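Local coordinates for DnaD-like replication protein (Streptococcus mutans UA159, PDB 2ZC2) that probably acts in DNA replication as a member of the DnaB/DnaD family, this piece being its DnaB_2-family region, and binds zinc ions, at residues Lys34-Ala47 with Ile61-Leu73. Numbering follows the deposited sequence.
With ZN (zinc ion), chain E.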
loop_
_atom_site.group_PDB
_atom_site.type_symbol
_atom_site.label_atom_id
_atom_site.label_comp_id
_atom_site.label_asym_id
_atom_site.label_seq_id
_atom_site.Cartn_x
_atom_site.Cartn_y
_atom_site.Cartn_z
ATOM N N LYS A 34 7.891 -4.522 8.109
ATOM C CA LYS A 34 8.606 -3.252 8.325
ATOM C C LYS A 34 8.550 -2.324 7.096
ATOM O O LYS A 34 9.570 -1.764 6.706
ATOM C CB LYS A 34 10.088 -3.512 8.647
ATOM C CG LYS A 34 10.407 -4.610 9.645
ATOM C CD LYS A 34 9.749 -4.429 10.974
ATOM C CE LYS A 34 10.114 -5.638 11.929
ATOM N NZ LYS A 34 9.087 -5.890 13.014
ATOM N N THR A 35 7.391 -2.262 6.449
ATOM C CA THR A 35 7.144 -1.403 5.288
ATOM C C THR A 35 6.601 -0.066 5.805
ATOM O O THR A 35 5.591 -0.028 6.543
ATOM C CB THR A 35 6.116 -2.062 4.313
ATOM O OG1 THR A 35 6.550 -3.417 4.038
ATOM C CG2 THR A 35 6.042 -1.279 3.015
ATOM N N ASP A 36 7.341 0.989 5.512
ATOM C CA ASP A 36 6.910 2.379 5.816
ATOM C C ASP A 36 5.481 2.616 5.337
ATOM O O ASP A 36 5.200 2.372 4.173
ATOM C CB ASP A 36 7.848 3.273 5.041
ATOM C CG ASP A 36 7.666 4.748 5.309
ATOM O OD1 ASP A 36 6.812 5.220 6.105
ATOM O OD2 ASP A 36 8.453 5.431 4.673
ATOM N N PRO A 37 4.548 3.020 6.239
ATOM C CA PRO A 37 3.176 3.330 5.745
ATOM C C PRO A 37 3.155 4.342 4.576
ATOM O O PRO A 37 2.221 4.292 3.793
ATOM C CB PRO A 37 2.448 3.912 6.960
ATOM C CG PRO A 37 3.502 3.947 8.100
ATOM C CD PRO A 37 4.677 3.126 7.696
ATOM N N ASP A 38 4.179 5.219 4.445
ATOM C CA ASP A 38 4.145 6.202 3.361
ATOM C C ASP A 38 4.577 5.612 2.044
ATOM O O ASP A 38 4.243 6.141 1.016
ATOM C CB ASP A 38 4.895 7.483 3.698
ATOM C CG ASP A 38 4.273 8.192 4.891
ATOM O OD1 ASP A 38 3.289 8.922 4.681
ATOM O OD2 ASP A 38 4.723 7.978 6.049
ATOM N N LEU A 39 5.283 4.482 2.115
ATOM C CA LEU A 39 5.558 3.680 0.951
ATOM C C LEU A 39 4.299 2.943 0.459
ATOM O O LEU A 39 4.042 2.877 -0.773
ATOM C CB LEU A 39 6.671 2.677 1.229
ATOM C CG LEU A 39 7.039 1.871 -0.039
ATOM C CD1 LEU A 39 7.763 2.809 -1.047
ATOM C CD2 LEU A 39 7.859 0.610 0.221
ATOM N N VAL A 40 3.541 2.388 1.407
ATOM C CA VAL A 40 2.220 1.824 1.116
ATOM C C VAL A 40 1.298 2.852 0.433
ATOM O O VAL A 40 0.670 2.582 -0.604
ATOM C CB VAL A 40 1.567 1.168 2.357
ATOM C CG1 VAL A 40 0.212 0.538 2.004
ATOM C CG2 VAL A 40 2.466 0.049 2.936
ATOM N N ARG A 41 1.206 4.033 1.042
ATOM C CA ARG A 41 0.441 5.106 0.495
ATOM C C ARG A 41 0.936 5.497 -0.921
ATOM O O ARG A 41 0.100 5.796 -1.812
ATOM C CB ARG A 41 0.497 6.314 1.467
ATOM C CG ARG A 41 -0.025 7.665 0.915
ATOM C CD ARG A 41 -0.055 8.749 2.062
ATOM N NE ARG A 41 -1.000 8.381 3.136
ATOM C CZ ARG A 41 -0.682 7.976 4.366
ATOM N NH1 ARG A 41 0.588 7.843 4.760
ATOM N NH2 ARG A 41 -1.661 7.709 5.217
ATOM N N SER A 42 2.246 5.494 -1.158
ATOM C CA SER A 42 2.656 5.811 -2.530
ATOM C C SER A 42 2.395 4.701 -3.569
ATOM O O SER A 42 2.248 5.004 -4.751
ATOM C CB SER A 42 4.060 6.285 -2.599
ATOM O OG SER A 42 4.890 5.230 -2.349
ATOM N N ALA A 43 2.227 3.453 -3.110
ATOM C CA ALA A 43 1.728 2.377 -4.005
ATOM C C ALA A 43 0.281 2.624 -4.342
ATOM O O ALA A 43 -0.132 2.461 -5.495
ATOM C CB ALA A 43 1.967 1.030 -3.402
ATOM N N LEU A 44 -0.500 3.058 -3.344
ATOM C CA LEU A 44 -1.866 3.404 -3.539
ATOM C C LEU A 44 -1.941 4.611 -4.534
ATOM O O LEU A 44 -2.733 4.590 -5.465
ATOM C CB LEU A 44 -2.514 3.832 -2.207
ATOM C CG LEU A 44 -3.958 4.385 -2.308
ATOM C CD1 LEU A 44 -4.885 3.280 -2.830
ATOM C CD2 LEU A 44 -4.462 4.757 -0.932
ATOM N N ARG A 45 -1.165 5.654 -4.274
ATOM C CA ARG A 45 -1.070 6.810 -5.184
ATOM C C ARG A 45 -0.849 6.369 -6.604
ATOM O O ARG A 45 -1.501 6.853 -7.501
ATOM C CB ARG A 45 0.089 7.751 -4.795
ATOM C CG ARG A 45 0.109 9.098 -5.639
ATOM C CD ARG A 45 1.187 10.097 -5.141
ATOM N NE ARG A 45 2.413 9.832 -5.888
ATOM C CZ ARG A 45 3.111 10.726 -6.601
ATOM N NH1 ARG A 45 2.757 12.020 -6.652
ATOM N NH2 ARG A 45 4.205 10.320 -7.244
ATOM N N GLU A 46 0.150 5.514 -6.805
ATOM C CA GLU A 46 0.529 5.059 -8.151
ATOM C C GLU A 46 -0.618 4.251 -8.825
ATOM O O GLU A 46 -0.915 4.406 -10.013
ATOM C CB GLU A 46 1.830 4.279 -8.071
ATOM C CG GLU A 46 2.277 3.762 -9.374
ATOM C CD GLU A 46 2.457 4.902 -10.371
ATOM O OE1 GLU A 46 3.160 5.911 -10.027
ATOM O OE2 GLU A 46 1.855 4.765 -11.479
ATOM N N ALA A 47 -1.328 3.448 -8.038
ATOM C CA ALA A 47 -2.470 2.712 -8.571
ATOM C C ALA A 47 -3.572 3.741 -9.021
ATOM O O ALA A 47 -4.182 3.626 -10.062
ATOM C CB ALA A 47 -3.041 1.801 -7.481
ATOM N N ILE A 61 2.333 -3.562 -6.995
ATOM C CA ILE A 61 3.279 -2.437 -6.881
ATOM C C ILE A 61 4.193 -2.596 -5.681
ATOM O O ILE A 61 5.404 -2.502 -5.837
ATOM C CB ILE A 61 2.600 -1.004 -6.936
ATOM C CG1 ILE A 61 1.822 -0.800 -8.210
ATOM C CG2 ILE A 61 3.653 0.094 -6.757
ATOM C CD1 ILE A 61 0.821 0.454 -8.195
ATOM N N LEU A 62 3.643 -2.874 -4.499
ATOM C CA LEU A 62 4.450 -3.087 -3.310
ATOM C C LEU A 62 5.431 -4.252 -3.457
ATOM O O LEU A 62 6.576 -4.156 -2.989
ATOM C CB LEU A 62 3.590 -3.329 -2.058
ATOM C CG LEU A 62 2.890 -2.071 -1.582
ATOM C CD1 LEU A 62 1.831 -2.422 -0.568
ATOM C CD2 LEU A 62 3.955 -1.054 -1.064
ATOM N N ARG A 63 4.979 -5.349 -4.085
ATOM C CA ARG A 63 5.843 -6.536 -4.313
ATOM C C ARG A 63 6.967 -6.254 -5.265
ATOM O O ARG A 63 8.079 -6.687 -5.053
ATOM C CB ARG A 63 5.046 -7.749 -4.854
ATOM C CG ARG A 63 4.344 -8.465 -3.819
ATOM C CD ARG A 63 3.912 -9.854 -4.319
ATOM N NE ARG A 63 3.174 -9.713 -5.553
ATOM C CZ ARG A 63 1.854 -9.569 -5.609
ATOM N NH1 ARG A 63 1.144 -9.594 -4.504
ATOM N NH2 ARG A 63 1.260 -9.465 -6.795
ATOM N N ASN A 64 6.686 -5.572 -6.355
ATOM C CA ASN A 64 7.779 -5.174 -7.226
ATOM C C ASN A 64 8.817 -4.332 -6.456
ATOM O O ASN A 64 10.010 -4.611 -6.554
ATOM C CB ASN A 64 7.267 -4.478 -8.484
ATOM C CG ASN A 64 8.379 -3.825 -9.275
ATOM O OD1 ASN A 64 8.579 -2.597 -9.188
ATOM N ND2 ASN A 64 9.152 -4.646 -10.023
ATOM N N TRP A 65 8.382 -3.367 -5.644
ATOM C CA TRP A 65 9.312 -2.590 -4.793
ATOM C C TRP A 65 10.062 -3.452 -3.773
ATOM O O TRP A 65 11.254 -3.303 -3.619
ATOM C CB TRP A 65 8.617 -1.408 -4.062
ATOM C CG TRP A 65 8.238 -0.298 -4.960
ATOM C CD1 TRP A 65 8.754 -0.048 -6.186
ATOM C CD2 TRP A 65 7.213 0.708 -4.732
ATOM N NE1 TRP A 65 8.112 1.048 -6.753
ATOM C CE2 TRP A 65 7.179 1.538 -5.875
ATOM C CE3 TRP A 65 6.308 0.962 -3.686
ATOM C CZ2 TRP A 65 6.296 2.645 -5.991
ATOM C CZ3 TRP A 65 5.455 2.044 -3.797
ATOM C CH2 TRP A 65 5.455 2.875 -4.942
ATOM N N ARG A 66 9.378 -4.363 -3.089
ATOM C CA ARG A 66 10.068 -5.247 -2.161
ATOM C C ARG A 66 11.160 -6.121 -2.804
ATOM O O ARG A 66 12.185 -6.405 -2.165
ATOM C CB ARG A 66 9.094 -6.143 -1.442
ATOM C CG ARG A 66 9.787 -6.967 -0.358
ATOM C CD ARG A 66 8.982 -8.171 0.092
ATOM N NE ARG A 66 9.221 -8.493 1.510
ATOM C CZ ARG A 66 10.277 -9.154 2.004
ATOM N NH1 ARG A 66 11.261 -9.586 1.212
ATOM N NH2 ARG A 66 10.348 -9.370 3.322
ATOM N N HIS A 67 10.927 -6.552 -4.052
ATOM C CA HIS A 67 11.870 -7.387 -4.828
ATOM C C HIS A 67 13.194 -6.684 -4.996
ATOM O O HIS A 67 14.247 -7.332 -5.090
ATOM C CB HIS A 67 11.357 -7.673 -6.264
ATOM C CG HIS A 67 10.375 -8.805 -6.365
ATOM N ND1 HIS A 67 10.101 -9.661 -5.319
ATOM C CD2 HIS A 67 9.633 -9.247 -7.414
ATOM C CE1 HIS A 67 9.217 -10.564 -5.712
ATOM N NE2 HIS A 67 8.912 -10.333 -6.976
ATOM N N GLU A 68 13.104 -5.362 -5.116
ATOM C CA GLU A 68 14.247 -4.484 -5.316
ATOM C C GLU A 68 14.801 -3.976 -3.975
ATOM O O GLU A 68 15.604 -3.047 -3.944
ATOM C CB GLU A 68 13.872 -3.314 -6.235
ATOM C CG GLU A 68 13.317 -3.750 -7.579
ATOM C CD GLU A 68 12.441 -2.690 -8.256
ATOM O OE1 GLU A 68 12.187 -1.615 -7.641
ATOM O OE2 GLU A 68 11.994 -2.931 -9.403
ATOM N N GLY A 69 14.378 -4.611 -2.882
ATOM C CA GLY A 69 14.887 -4.284 -1.560
ATOM C C GLY A 69 14.355 -2.973 -0.982
ATOM O O GLY A 69 14.837 -2.529 0.082
ATOM N N ILE A 70 13.349 -2.389 -1.657
ATOM C CA ILE A 70 12.705 -1.132 -1.238
ATOM C C ILE A 70 11.526 -1.339 -0.281
ATOM O O ILE A 70 10.464 -1.902 -0.665
ATOM C CB ILE A 70 12.209 -0.267 -2.434
ATOM C CG1 ILE A 70 13.333 0.060 -3.428
ATOM C CG2 ILE A 70 11.587 1.024 -1.916
ATOM C CD1 ILE A 70 12.796 0.556 -4.787
ATOM N N SER A 71 11.706 -0.841 0.949
ATOM C CA SER A 71 10.697 -0.913 2.001
ATOM C C SER A 71 10.401 0.471 2.641
ATOM O O SER A 71 9.521 0.611 3.458
ATOM C CB SER A 71 11.123 -1.950 3.063
ATOM O OG SER A 71 12.290 -1.491 3.742
ATOM N N THR A 72 11.114 1.513 2.261
ATOM C CA THR A 72 10.769 2.789 2.844
ATOM C C THR A 72 10.631 3.775 1.735
ATOM O O THR A 72 11.249 3.619 0.695
ATOM C CB THR A 72 11.819 3.318 3.892
ATOM O OG1 THR A 72 12.999 3.780 3.218
ATOM C CG2 THR A 72 12.171 2.255 4.923
ATOM N N LEU A 73 9.854 4.818 1.973
ATOM C CA LEU A 73 9.651 5.843 0.944
ATOM C C LEU A 73 10.930 6.616 0.538
ATOM O O LEU A 73 11.144 6.849 -0.654
ATOM C CB LEU A 73 8.499 6.780 1.334
ATOM C CG LEU A 73 7.708 7.464 0.192
ATOM C CD1 LEU A 73 7.858 8.941 0.261
ATOM C CD2 LEU A 73 8.028 6.917 -1.205
HETATM ZN ZN ZN E . 2.512 9.789 6.462
#
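The six-membered edge of the W65 indole abuts helix 37-50: L39 O and A43 N lie at that edge near the ring plane, with L39 O 3.4 Å from CZ3, and S42 OG approaches obliquely. One face is taken by I61 of W65's own helix, whose CG2 sits 3.6 Å above the plane, offset toward the rim. L39 CD1 comes over the CE3 rim from the opposite side of the plane to I61 CG2, 3.5 Å from CE3. In this all-helical DnaB/DnaD-family domain the indole sits between its own helix and helix 37-50, whose local axes cross at 127° and come to 9.9 Å. Further along, A43 CB meets I61 CG2 and L62 CD2, and the extended I61 side chain carries CD1 to 3.5 Å from A43 O.

A Schellman motif, I70 N to W65 O and G69 N to R66 O with G69 at positive phi, ends helix 55-67 and turns the chain back toward the start of helix 37-50. There D36 N donates to S71 O, nearly in line with the carbonyl. With CG anti to the backbone N (chi1 -175°), the D36 carboxylate serves two helix starts: OD1 accepts from D38 N, capping its own helix. On helix 37-50, D38 OD1 binds zinc at 2.1 Å and forms a salt bridge with R41, whose NE bonds to D9. At the second helix start, the L73 N-H reaches D36 OD2 on its anti side, 3.1 Å away and nearly straight at 171°.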